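PDB 4YOD: thioredoxin-like protein from Bacteroides caccae ATCC 43185, which is of unproven function but probably acts as a thiol-disulfide oxidoreductase through its thioredoxin-like domain, which follows a helical domain of unknown function. Local coordinates for residues T47-H52 / K90-Y95; T82-N87 / L121-A126; A174-L179 / E280-I285; V269-K272 / A278-E281. All coordinates share one frame; numbering follows the deposited sequence. Where two conformers were deposited one is given.

Interaction 1: residues T47-H52 / K90-Y95; sequences TNYIHH and KKVFAY
Tyr49 reaches out of the loop that carries it and lays its side chain along the first turns of helix 90-105, meeting Lys91, Val92 and Tyr95 with different parts of itself. The ring is turned so that one face looks at Val92: CG2 of Val92 stands 4.3 Å from the centroid of the Tyr49 ring, 23° off the normal and displaced toward the rim, a CH-pi contact. On the opposite face CG1 of Ile50, from the same loop, sits over the ring centre, so the aromatic ring is held between two aliphatic branches. The backbone directs CB of Tyr49 at the helix, and chi1 of 66°, with CG between N and the carbonyl carbon, swings the ring toward Lys91 and Val92. The CB methylene becomes the second point of contact, lying over one face of the Tyr95 ring, 4.0 Å from its centroid and 18° off the normal. The far end of Tyr49 runs obliquely across Lys91. Its OH comes within 3.3 Å of Lys91 CD, while Tyr49 CE2 is 3.6 Å from Lys91 CB; beyond CG the lysine chain is extended and carries its ammonium group away from the loop. Apart from this hydroxyl resting on the lysine chain, methyl, methylene and ring surfaces make the contact. Nearby, OG1 of Thr47 and ND1 of His51 share a hydrogen bond of 3.2 Å that spans the turn. The loop leads directly into helix 53-66, with His52 at its N-cap position, and Tyr95 also packs on Pro53, Thr56 and Glu57, bringing the start of that helix against helix 90-105.

Interaction 2: residues T82-N87 / L121-A126; sequences TIDRTN and LEAMAA
Ile83 and Ala123 make a small, buried apolar contact between two helices of the N-terminal helical domain, near the C-terminal ends of helix 72-85 and helix 114-125. The short alanine side chain is consistent with the close approach: the CA atoms of Ile83 and Ala123 are 6.4 Å apart. CB of Ala123 meets the CG2 methyl of Ile83 at 3.5 Å and lies close to the isoleucine branch point, CB. With chi1 at -52°, CG2 is anti to the backbone N of Ile83, and the longer CG1 branch leads away from the opposing helix.

Beside this apolar patch a water joins the two segments. It donates to the main-chain O of Ala123 at 2.7 Å and to OD1 of Asp84 at 3.0 Å, and accepts from ND2 of Asn87 at 2.9 Å. The same OD1 takes part in a salt bridge with Arg80, one turn earlier, so the carboxylate has both a charged and a water partner. ND2 of Asn87 also bonds to O of Asp84, the same oxygen that receives the backbone N of Asn87, both from one face of the carbonyl plane. One residue earlier, O of Ile83 is gripped by N and OG1 of Thr86; the hydroxyl lies in the carbonyl plane, on a lone pair, 2.7 Å away. Phe93 of helix 90-105 packs on both Ile83 and Met124. Helices 72-85 and 114-125, next but one in the chain, run roughly parallel here, consistent with the alternating helices of TPR-like arrays, to whose clan this domain family belongs.

Interaction 3: residues A174-L179 / E280-I285; sequences ADYLLL and EEYLMI
The Tyr176 ring receives the CD2 methyl of Leu283 over the centre of one face, 3.8 Å from the ring centroid and 14° off the normal, in a well-centred CH-pi contact. The same ring also meets Tyr282, whose CE1 comes to it obliquely, whereas from the side of Tyr282 the approach of Tyr176 CE1 is at the ring edge, near its plane. This is helix-on-sheet packing of the thioredoxin fold: strand 176-181 is the middle strand of the five-stranded mixed sheet, and helix 276-286 is the C-terminal helix lying across it.

Consecutive residues of the helix share the work. Leu283 slides past Tyr176 in the opposite direction, its chi1 of -70° setting CG anti to its carbonyl carbon and bringing CD2 over the Tyr176 ring. The side chain of Tyr282 instead crosses that of Tyr176 at about a right angle. Both helix residues have second neighbours: Leu283 touches Ile202 of helix 200-207, while Tyr282 reaches Leu262 of strand 259-263 and stacks its ring with that of His286. On the strand, the backbone of Tyr176 is hydrogen-bonded to Lys210 and Ile212, and its side chain lies against Leu211. The closest approach of the two tyrosines is between ring carbons, Tyr176 CE1 and Tyr282 CE1, at 4.0 Å.

Interaction 4: residues V269-K272 / A278-E281; sequences VLLK and AIEE
Leu271 enters this contact from a classic beta bulge: Leu270 and Leu271 both face Leu262 of strand 259-263, and the chain turns a corner at Leu270. From there the Leu271 side chain points at helix 276-286 and touches it mainly with one methyl, CD1. This methyl lies against the helix backbone as much as its side chains, 3.8 Å from O of Ala278 and 4.0 Å from CA of Ile279. The nearest side-chain atom of the isoleucine is CG1, at 4.1 Å from CD1 of Leu271. With chi1 at -62°, CG of Leu271 is anti to its carbonyl carbon, and the nearly straight chi2 of 168° carries CD1 outward to the helix.

Strand 269-272 is the outermost on its side of the mixed sheet, and the helix follows it after a short connection. Ile279 also packs on Leu260 and on Ile202 of helix 200-207, while Leu271 touches Tyr282 one turn further along the helix. Between the two segments the contact rests on van der Waals contact of one leucine methyl with helix backbone and an aliphatic side chain, so it imposes little directional preference itself; the strand is positioned by its backbone bonds to Leu262.

In the fold
From the N terminus, interaction 1 brings the loop before helix 53-66 onto helix 90-105, closing a long, mostly helical excursion. Interaction 2 opens inside that excursion, on helix 72-85, and ends beyond it on helix 114-125, so the two cross along the chain; Phe93 links them by touching Thr86, Ile83 and Met124. Together they tie three helices and the loop leading into helix 53-66. The thioredoxin-like domain follows in series, on the opposite side of the chain's centre. There interaction 3 spans about a hundred residues from a central strand to the C-terminal helix, and interaction 4, a short strand-to-helix closure, starts within that span and ends on the same helix stretch, sharing Glu280 and Glu281.

Interaction 1: residues T47-H52 / K90-Y95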
loop_
_atom_site.group_PDB
_atom_site.type_symbol
_atom_site.label_atom_id
_atom_site.label_comp_id
_atom_site.label_asym_id
_atom_site.label_seq_id
_atom_site.Cartn_x
_atom_site.Cartn_y
_atom_site.Cartn_z
ATOM N N THR A 47 14.088 23.546 16.068
ATOM C CA THR A 47 13.522 24.317 14.949
ATOM C C THR A 47 14.005 23.792 13.559
ATOM O O THR A 47 13.915 24.531 12.571
ATOM C CB THR A 47 13.843 25.839 15.161
ATOM O OG1 THR A 47 13.186 26.633 14.170
ATOM C CG2 THR A 47 15.354 26.161 15.176
ATOM N N ASN A 48 14.467 22.511 13.482
ATOM C CA ASN A 48 14.970 21.878 12.256
ATOM C C ASN A 48 13.847 21.572 11.230
ATOM O O ASN A 48 14.126 21.042 10.154
ATOM C CB ASN A 48 15.786 20.598 12.575
ATOM C CG ASN A 48 15.048 19.443 13.231
ATOM O OD1 ASN A 48 14.105 18.870 12.683
ATOM N ND2 ASN A 48 15.560 18.978 14.359
ATOM N N TYR A 49 12.593 21.906 11.541
ATOM C CA TYR A 49 11.488 21.659 10.618
ATOM C C TYR A 49 11.199 22.929 9.778
ATOM O O TYR A 49 10.674 22.818 8.671
ATOM C CB TYR A 49 10.233 21.163 11.368
ATOM C CG TYR A 49 9.587 22.163 12.301
ATOM C CD1 TYR A 49 10.267 22.647 13.418
ATOM C CD2 TYR A 49 8.268 22.565 12.116
ATOM C CE1 TYR A 49 9.676 23.568 14.283
ATOM C CE2 TYR A 49 7.660 23.473 12.983
ATOM C CZ TYR A 49 8.364 23.962 14.075
ATOM O OH TYR A 49 7.781 24.859 14.939
ATOM N N ILE A 50 11.576 24.120 10.292
ATOM C CA ILE A 50 11.359 25.416 9.629
ATOM C C ILE A 50 12.607 25.840 8.859
ATOM O O ILE A 50 12.543 26.057 7.646
ATOM C CB ILE A 50 10.937 26.555 10.627
ATOM C CG1 ILE A 50 9.736 26.163 11.517
ATOM C CG2 ILE A 50 10.670 27.875 9.879
ATOM C CD1 ILE A 50 9.578 27.029 12.793
ATOM N N HIS A 51 13.718 26.027 9.586
ATOM C CA HIS A 51 14.980 26.528 9.055
ATOM C C HIS A 51 15.713 25.527 8.159
ATOM O O HIS A 51 16.575 25.951 7.377
ATOM C CB HIS A 51 15.891 26.962 10.211
ATOM C CG HIS A 51 15.446 28.234 10.863
ATOM N ND1 HIS A 51 14.357 28.265 11.721
ATOM C CD2 HIS A 51 15.950 29.486 10.750
ATOM C CE1 HIS A 51 14.234 29.526 12.101
ATOM N NE2 HIS A 51 15.174 30.300 11.545
ATOM N N HIS A 52 15.414 24.208 8.286
ATOM C CA HIS A 52 16.112 23.183 7.503
ATOM C C HIS A 52 15.167 22.033 7.004
ATOM O O HIS A 52 15.458 20.858 7.256
ATOM C CB HIS A 52 17.299 22.624 8.326
ATOM C CG HIS A 52 18.208 23.695 8.867
ATOM N ND1 HIS A 52 19.051 24.415 8.035
ATOM C CD2 HIS A 52 18.302 24.201 10.119
ATOM C CE1 HIS A 52 19.656 25.302 8.809
ATOM N NE2 HIS A 52 19.243 25.207 10.073
ATOM N N LYS A 90 4.226 19.589 19.233
ATOM C CA LYS A 90 3.062 19.406 18.355
ATOM C C LYS A 90 3.361 19.773 16.886
ATOM O O LYS A 90 2.908 19.079 15.987
ATOM C CB LYS A 90 1.876 20.234 18.878
ATOM C CG LYS A 90 0.567 19.937 18.163
ATOM C CD LYS A 90 -0.644 20.447 18.950
ATOM C CE LYS A 90 -1.928 20.460 18.142
ATOM N NZ LYS A 90 -2.063 19.261 17.276
ATOM N N LYS A 91 4.104 20.854 16.645
ATOM C CA LYS A 91 4.433 21.268 15.281
ATOM C C LYS A 91 5.413 20.274 14.575
ATOM O O LYS A 91 5.302 20.070 13.363
ATOM C CB LYS A 91 5.003 22.681 15.276
ATOM C CG LYS A 91 3.953 23.745 15.606
ATOM C CD LYS A 91 4.495 25.164 15.438
ATOM C CE LYS A 91 3.530 26.195 15.974
ATOM N NZ LYS A 91 4.133 27.555 16.013
ATOM N N VAL A 92 6.335 19.647 15.331
ATOM C CA VAL A 92 7.271 18.648 14.800
ATOM C C VAL A 92 6.503 17.326 14.522
ATOM O O VAL A 92 6.708 16.703 13.476
ATOM C CB VAL A 92 8.498 18.446 15.722
ATOM C CG1 VAL A 92 9.418 17.351 15.187
ATOM C CG2 VAL A 92 9.278 19.752 15.852
ATOM N N PHE A 93 5.605 16.928 15.444
ATOM C CA PHE A 93 4.753 15.740 15.266
ATOM C C PHE A 93 3.978 15.856 13.951
ATOM O O PHE A 93 4.000 14.917 13.137
ATOM C CB PHE A 93 3.792 15.599 16.469
ATOM C CG PHE A 93 2.857 14.406 16.366
ATOM C CD1 PHE A 93 1.652 14.503 15.678
ATOM C CD2 PHE A 93 3.154 13.213 17.008
ATOM C CE1 PHE A 93 0.791 13.401 15.584
ATOM C CE2 PHE A 93 2.290 12.117 16.915
ATOM C CZ PHE A 93 1.112 12.226 16.218
ATOM N N ALA A 94 3.354 17.037 13.718
ATOM C CA ALA A 94 2.558 17.350 12.520
ATOM C C ALA A 94 3.416 17.304 11.256
ATOM O O ALA A 94 2.976 16.766 10.241
ATOM C CB ALA A 94 1.908 18.731 12.672
ATOM N N TYR A 95 4.645 17.848 11.323
ATOM C CA TYR A 95 5.576 17.858 10.190
ATOM C C TYR A 95 6.031 16.422 9.813
ATOM O O TYR A 95 6.003 16.070 8.638
ATOM C CB TYR A 95 6.784 18.769 10.501
ATOM C CG TYR A 95 7.890 18.715 9.472
ATOM C CD1 TYR A 95 7.836 19.491 8.318
ATOM C CD2 TYR A 95 8.987 17.876 9.646
ATOM C CE1 TYR A 95 8.840 19.419 7.350
ATOM C CE2 TYR A 95 9.998 17.803 8.689
ATOM C CZ TYR A 95 9.926 18.584 7.549
ATOM O OH TYR A 95 10.918 18.501 6.608
#

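Interaction 2: residues T82-N87 / L121-A126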
loop_
_atom_site.group_PDB
_atom_site.type_symbol
_atom_site.label_atom_id
_atom_site.label_comp_id
_atom_site.label_asym_id
_atom_site.label_seq_id
_atom_site.Cartn_x
_atom_site.Cartn_y
_atom_site.Cartn_z
ATOM N N THR A 82 9.890 6.212 16.715
ATOM C CA THR A 82 10.287 7.500 16.105
ATOM C C THR A 82 9.122 8.495 16.200
ATOM O O THR A 82 9.343 9.603 16.680
ATOM C CB THR A 82 10.780 7.285 14.673
ATOM O OG1 THR A 82 11.940 6.461 14.742
ATOM C CG2 THR A 82 11.105 8.581 13.953
ATOM N N ILE A 83 7.898 8.098 15.788
ATOM C CA ILE A 83 6.715 8.973 15.877
ATOM C C ILE A 83 6.452 9.362 17.346
ATOM O O ILE A 83 6.211 10.540 17.610
ATOM C CB ILE A 83 5.432 8.374 15.200
ATOM C CG1 ILE A 83 5.691 7.919 13.729
ATOM C CG2 ILE A 83 4.253 9.371 15.272
ATOM C CD1 ILE A 83 6.291 8.975 12.706
ATOM N N ASP A 84 6.544 8.400 18.291
ATOM C CA ASP A 84 6.315 8.648 19.730
ATOM C C ASP A 84 7.237 9.742 20.245
ATOM O O ASP A 84 6.806 10.603 21.016
ATOM C CB ASP A 84 6.514 7.374 20.564
ATOM C CG ASP A 84 5.401 6.337 20.443
ATOM O OD1 ASP A 84 4.361 6.646 19.820
ATOM O OD2 ASP A 84 5.578 5.213 20.968
ATOM N N ARG A 85 8.497 9.727 19.795
ATOM C CA ARG A 85 9.492 10.741 20.166
ATOM C C ARG A 85 9.088 12.145 19.728
ATOM O O ARG A 85 9.476 13.100 20.384
ATOM C CB ARG A 85 10.860 10.411 19.541
ATOM C CG ARG A 85 11.675 9.369 20.322
ATOM C CD ARG A 85 13.127 9.344 19.835
ATOM N NE ARG A 85 13.832 10.582 20.200
ATOM C CZ ARG A 85 14.963 11.009 19.648
ATOM N NH1 ARG A 85 15.559 10.294 18.701
ATOM N NH2 ARG A 85 15.506 12.158 20.035
ATOM N N THR A 86 8.333 12.282 18.616
ATOM C CA THR A 86 7.978 13.608 18.085
ATOM C C THR A 86 6.857 14.285 18.898
ATOM O O THR A 86 6.608 15.467 18.694
ATOM C CB THR A 86 7.645 13.550 16.589
ATOM O OG1 THR A 86 6.369 12.976 16.408
ATOM C CG2 THR A 86 8.695 12.818 15.772
ATOM N N ASN A 87 6.216 13.552 19.836
ATOM C CA ASN A 87 5.187 14.072 20.747
ATOM C C ASN A 87 5.741 15.195 21.651
ATOM O O ASN A 87 4.966 15.883 22.312
ATOM C CB ASN A 87 4.622 12.951 21.611
ATOM C CG ASN A 87 3.600 12.129 20.880
ATOM O OD1 ASN A 87 2.579 12.633 20.412
ATOM N ND2 ASN A 87 3.842 10.849 20.772
ATOM N N LEU A 121 -0.027 5.544 11.872
ATOM C CA LEU A 121 -1.449 5.772 12.171
ATOM C C LEU A 121 -1.781 5.371 13.577
ATOM O O LEU A 121 -2.557 6.064 14.231
ATOM C CB LEU A 121 -2.339 4.996 11.183
ATOM C CG LEU A 121 -2.336 5.489 9.740
ATOM C CD1 LEU A 121 -3.095 4.532 8.844
ATOM C CD2 LEU A 121 -2.884 6.929 9.631
ATOM N N GLU A 122 -1.176 4.247 14.060
ATOM C CA GLU A 122 -1.364 3.732 15.424
ATOM C C GLU A 122 -0.788 4.733 16.436
ATOM O O GLU A 122 -1.409 5.010 17.474
ATOM C CB GLU A 122 -0.710 2.342 15.574
ATOM C CG GLU A 122 -1.471 1.224 14.835
ATOM C CD GLU A 122 -0.837 -0.162 14.838
ATOM O OE1 GLU A 122 0.407 -0.267 14.959
ATOM O OE2 GLU A 122 -1.590 -1.151 14.681
ATOM N N ALA A 123 0.388 5.299 16.127
ATOM C CA ALA A 123 1.005 6.309 17.000
ATOM C C ALA A 123 0.165 7.574 17.040
ATOM O O ALA A 123 0.059 8.181 18.092
ATOM C CB ALA A 123 2.409 6.631 16.510
HETATM N N MSE A 124 -0.461 7.964 15.909
HETATM C CA MSE A 124 -1.305 9.165 15.871
HETATM C C MSE A 124 -2.590 8.976 16.691
HETATM O O MSE A 124 -2.956 9.861 17.460
HETATM C CB MSE A 124 -1.633 9.555 14.424
HETATM C CG MSE A 124 -0.364 9.956 13.617
HETATM SE SE MSE A 124 -0.737 10.278 11.741
HETATM C CE MSE A 124 -1.557 12.045 11.872
ATOM N N ALA A 125 -3.238 7.813 16.572
ATOM C CA ALA A 125 -4.442 7.522 17.339
ATOM C C ALA A 125 -4.138 7.504 18.845
ATOM O O ALA A 125 -5.013 7.857 19.635
ATOM C CB ALA A 125 -5.035 6.197 16.901
ATOM N N ALA A 126 -2.887 7.171 19.232
ATOM C CA ALA A 126 -2.464 7.117 20.646
ATOM C C ALA A 126 -1.710 8.374 21.079
ATOM O O ALA A 126 -1.129 8.395 22.164
ATOM C CB ALA A 126 -1.575 5.898 20.869
HETATM O O HOH W 1 2.195 8.735 19.681
#

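Interaction 3: residues A174-L179 / E280-I285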
loop_
_atom_site.group_PDB
_atom_site.type_symbol
_atom_site.label_atom_id
_atom_site.label_comp_id
_atom_site.label_asym_id
_atom_site.label_seq_id
_atom_site.Cartn_x
_atom_site.Cartn_y
_atom_site.Cartn_z
ATOM N N ALA A 174 -10.066 -20.889 -7.795
ATOM C CA ALA A 174 -8.736 -20.932 -8.421
ATOM C C ALA A 174 -7.649 -20.832 -7.360
ATOM O O ALA A 174 -7.879 -20.218 -6.314
ATOM C CB ALA A 174 -8.584 -19.791 -9.428
ATOM N N ASP A 175 -6.445 -21.374 -7.652
ATOM C CA ASP A 175 -5.271 -21.266 -6.763
ATOM C C ASP A 175 -4.912 -19.808 -6.518
ATOM O O ASP A 175 -4.440 -19.465 -5.436
ATOM C CB ASP A 175 -4.043 -21.994 -7.358
ATOM C CG ASP A 175 -4.055 -23.516 -7.280
ATOM O OD1 ASP A 175 -5.030 -24.082 -6.725
ATOM O OD2 ASP A 175 -3.074 -24.140 -7.744
ATOM N N TYR A 176 -5.141 -18.949 -7.526
ATOM C CA TYR A 176 -4.852 -17.525 -7.436
ATOM C C TYR A 176 -5.949 -16.701 -8.054
ATOM O O TYR A 176 -6.551 -17.090 -9.060
ATOM C CB TYR A 176 -3.512 -17.172 -8.119
ATOM C CG TYR A 176 -2.297 -17.806 -7.477
ATOM C CD1 TYR A 176 -1.795 -17.331 -6.269
ATOM C CD2 TYR A 176 -1.614 -18.844 -8.103
ATOM C CE1 TYR A 176 -0.683 -17.919 -5.666
ATOM C CE2 TYR A 176 -0.480 -19.418 -7.525
ATOM C CZ TYR A 176 -0.023 -18.955 -6.303
ATOM O OH TYR A 176 1.089 -19.505 -5.718
ATOM N N LEU A 177 -6.196 -15.546 -7.455
ATOM C CA LEU A 177 -7.162 -14.583 -7.961
ATOM C C LEU A 177 -6.488 -13.239 -8.068
ATOM O O LEU A 177 -6.002 -12.709 -7.063
ATOM C CB LEU A 177 -8.440 -14.479 -7.087
ATOM C CG LEU A 177 -9.579 -13.735 -7.810
ATOM C CD1 LEU A 177 -10.867 -14.488 -7.762
ATOM C CD2 LEU A 177 -9.654 -12.260 -7.429
ATOM N N LEU A 178 -6.468 -12.689 -9.283
ATOM C CA LEU A 178 -5.924 -11.371 -9.566
ATOM C C LEU A 178 -7.102 -10.416 -9.701
ATOM O O LEU A 178 -7.894 -10.520 -10.639
ATOM C CB LEU A 178 -5.050 -11.400 -10.838
ATOM C CG LEU A 178 -3.950 -10.346 -10.964
ATOM C CD1 LEU A 178 -3.164 -10.594 -12.225
ATOM C CD2 LEU A 178 -4.506 -8.918 -11.013
ATOM N N LEU A 179 -7.248 -9.531 -8.715
ATOM C CA LEU A 179 -8.329 -8.555 -8.641
ATOM C C LEU A 179 -7.844 -7.237 -9.241
ATOM O O LEU A 179 -6.845 -6.671 -8.794
ATOM C CB LEU A 179 -8.806 -8.390 -7.178
ATOM C CG LEU A 179 -9.958 -7.416 -6.939
ATOM C CD1 LEU A 179 -11.254 -7.861 -7.679
ATOM C CD2 LEU A 179 -10.209 -7.233 -5.444
ATOM N N GLU A 280 3.720 -10.423 -11.367
ATOM C CA GLU A 280 4.403 -11.303 -12.319
ATOM C C GLU A 280 5.542 -12.053 -11.631
ATOM O O GLU A 280 5.643 -13.259 -11.796
ATOM C CB GLU A 280 4.917 -10.498 -13.527
ATOM C CG GLU A 280 5.525 -11.341 -14.631
ATOM C CD GLU A 280 6.161 -10.576 -15.778
ATOM O OE1 GLU A 280 6.339 -9.340 -15.665
ATOM O OE2 GLU A 280 6.493 -11.225 -16.796
ATOM N N GLU A 281 6.378 -11.355 -10.835
ATOM C CA GLU A 281 7.493 -12.037 -10.185
ATOM C C GLU A 281 7.003 -13.020 -9.146
ATOM O O GLU A 281 7.489 -14.138 -9.134
ATOM C CB GLU A 281 8.483 -11.058 -9.579
ATOM C CG GLU A 281 9.335 -10.352 -10.618
ATOM C CD GLU A 281 10.468 -9.529 -10.037
ATOM O OE1 GLU A 281 10.658 -9.563 -8.799
ATOM O OE2 GLU A 281 11.165 -8.845 -10.822
ATOM N N TYR A 282 5.981 -12.653 -8.358
ATOM C CA TYR A 282 5.404 -13.538 -7.350
ATOM C C TYR A 282 4.916 -14.842 -7.977
ATOM O O TYR A 282 5.163 -15.912 -7.430
ATOM C CB TYR A 282 4.223 -12.858 -6.629
ATOM C CG TYR A 282 3.700 -13.684 -5.476
ATOM C CD1 TYR A 282 2.845 -14.757 -5.694
ATOM C CD2 TYR A 282 4.112 -13.433 -4.172
ATOM C CE1 TYR A 282 2.410 -15.559 -4.646
ATOM C CE2 TYR A 282 3.666 -14.218 -3.110
ATOM C CZ TYR A 282 2.817 -15.284 -3.354
ATOM O OH TYR A 282 2.386 -16.094 -2.328
ATOM N N LEU A 283 4.156 -14.744 -9.070
ATOM C CA LEU A 283 3.594 -15.923 -9.735
ATOM C C LEU A 283 4.692 -16.769 -10.373
ATOM O O LEU A 283 4.573 -17.993 -10.400
ATOM C CB LEU A 283 2.555 -15.507 -10.778
ATOM C CG LEU A 283 1.245 -14.923 -10.209
ATOM C CD1 LEU A 283 0.394 -14.388 -11.319
ATOM C CD2 LEU A 283 0.470 -15.962 -9.365
HETATM N N MSE A 284 5.776 -16.128 -10.855
HETATM C CA MSE A 284 6.886 -16.861 -11.465
HETATM C C MSE A 284 7.614 -17.699 -10.416
HETATM O O MSE A 284 8.040 -18.814 -10.714
HETATM C CB MSE A 284 7.856 -15.905 -12.155
HETATM C CG MSE A 284 7.349 -15.417 -13.498
HETATM SE SE MSE A 284 8.495 -14.038 -14.257
HETATM C CE MSE A 284 9.983 -15.117 -14.787
ATOM N N ILE A 285 7.731 -17.168 -9.186
ATOM C CA ILE A 285 8.422 -17.845 -8.089
ATOM C C ILE A 285 7.572 -18.985 -7.492
ATOM O O ILE A 285 8.121 -20.048 -7.194
ATOM C CB ILE A 285 8.855 -16.822 -7.003
ATOM C CG1 ILE A 285 9.880 -15.810 -7.567
ATOM C CG2 ILE A 285 9.431 -17.513 -5.762
ATOM C CD1 ILE A 285 9.817 -14.383 -6.882
#

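Interaction 4: residues V269-K272 / A278-E281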
loop_
_atom_site.group_PDB
_atom_site.type_symbol
_atom_site.label_atom_id
_atom_site.label_comp_id
_atom_site.label_asym_id
_atom_site.label_seq_id
_atom_site.Cartn_x
_atom_site.Cartn_y
_atom_site.Cartn_z
ATOM N N VAL A 269 -5.211 -12.226 1.131
ATOM C CA VAL A 269 -4.445 -11.223 0.369
ATOM C C VAL A 269 -2.965 -11.570 0.458
ATOM O O VAL A 269 -2.415 -11.649 1.561
ATOM C CB VAL A 269 -4.711 -9.767 0.897
ATOM C CG1 VAL A 269 -3.850 -8.742 0.147
ATOM C CG2 VAL A 269 -6.191 -9.390 0.820
ATOM N N LEU A 270 -2.326 -11.773 -0.697
ATOM C CA LEU A 270 -0.890 -12.021 -0.847
ATOM C C LEU A 270 -0.153 -10.724 -1.179
ATOM O O LEU A 270 0.938 -10.488 -0.661
ATOM C CB LEU A 270 -0.608 -13.071 -1.943
ATOM C CG LEU A 270 -1.229 -14.450 -1.726
ATOM C CD1 LEU A 270 -1.075 -15.311 -2.973
ATOM C CD2 LEU A 270 -0.656 -15.127 -0.465
ATOM N N LEU A 271 -0.717 -9.933 -2.096
ATOM C CA LEU A 271 -0.173 -8.647 -2.537
ATOM C C LEU A 271 -1.335 -7.653 -2.602
ATOM O O LEU A 271 -2.412 -7.998 -3.079
ATOM C CB LEU A 271 0.546 -8.764 -3.906
ATOM C CG LEU A 271 1.774 -9.689 -3.968
ATOM C CD1 LEU A 271 2.191 -9.934 -5.395
ATOM C CD2 LEU A 271 2.932 -9.152 -3.144
ATOM N N LYS A 272 -1.113 -6.451 -2.066
ATOM C CA LYS A 272 -2.085 -5.375 -1.947
ATOM C C LYS A 272 -1.575 -4.159 -2.678
ATOM O O LYS A 272 -0.447 -3.736 -2.410
ATOM C CB LYS A 272 -2.324 -5.051 -0.460
ATOM C CG LYS A 272 -3.279 -3.880 -0.226
ATOM C CD LYS A 272 -3.516 -3.621 1.239
ATOM C CE LYS A 272 -4.780 -2.821 1.416
ATOM N NZ LYS A 272 -5.248 -2.861 2.816
ATOM N N ALA A 278 5.445 -6.859 -9.694
ATOM C CA ALA A 278 5.404 -7.562 -8.407
ATOM C C ALA A 278 4.542 -8.826 -8.520
ATOM O O ALA A 278 4.951 -9.890 -8.061
ATOM C CB ALA A 278 4.848 -6.639 -7.315
ATOM N N ILE A 279 3.370 -8.713 -9.160
ATOM C CA ILE A 279 2.456 -9.847 -9.354
ATOM C C ILE A 279 3.132 -10.882 -10.253
ATOM O O ILE A 279 3.128 -12.074 -9.924
ATOM C CB ILE A 279 1.085 -9.388 -9.903
ATOM C CG1 ILE A 279 0.299 -8.654 -8.784
ATOM C CG2 ILE A 279 0.243 -10.597 -10.433
ATOM C CD1 ILE A 279 -0.805 -7.850 -9.289
ATOM N N GLU A 280 3.720 -10.423 -11.367
ATOM C CA GLU A 280 4.403 -11.303 -12.319
ATOM C C GLU A 280 5.542 -12.053 -11.631
ATOM O O GLU A 280 5.643 -13.259 -11.796
ATOM C CB GLU A 280 4.917 -10.498 -13.527
ATOM C CG GLU A 280 5.525 -11.341 -14.631
ATOM C CD GLU A 280 6.161 -10.576 -15.778
ATOM O OE1 GLU A 280 6.339 -9.340 -15.665
ATOM O OE2 GLU A 280 6.493 -11.225 -16.796
ATOM N N GLU A 281 6.378 -11.355 -10.835
ATOM C CA GLU A 281 7.493 -12.037 -10.185
ATOM C C GLU A 281 7.003 -13.020 -9.146
ATOM O O GLU A 281 7.489 -14.138 -9.134
ATOM C CB GLU A 281 8.483 -11.058 -9.579
ATOM C CG GLU A 281 9.335 -10.352 -10.618
ATOM C CD GLU A 281 10.468 -9.529 -10.037
ATOM O OE1 GLU A 281 10.658 -9.563 -8.799
ATOM O OE2 GLU A 281 11.165 -8.845 -10.822
#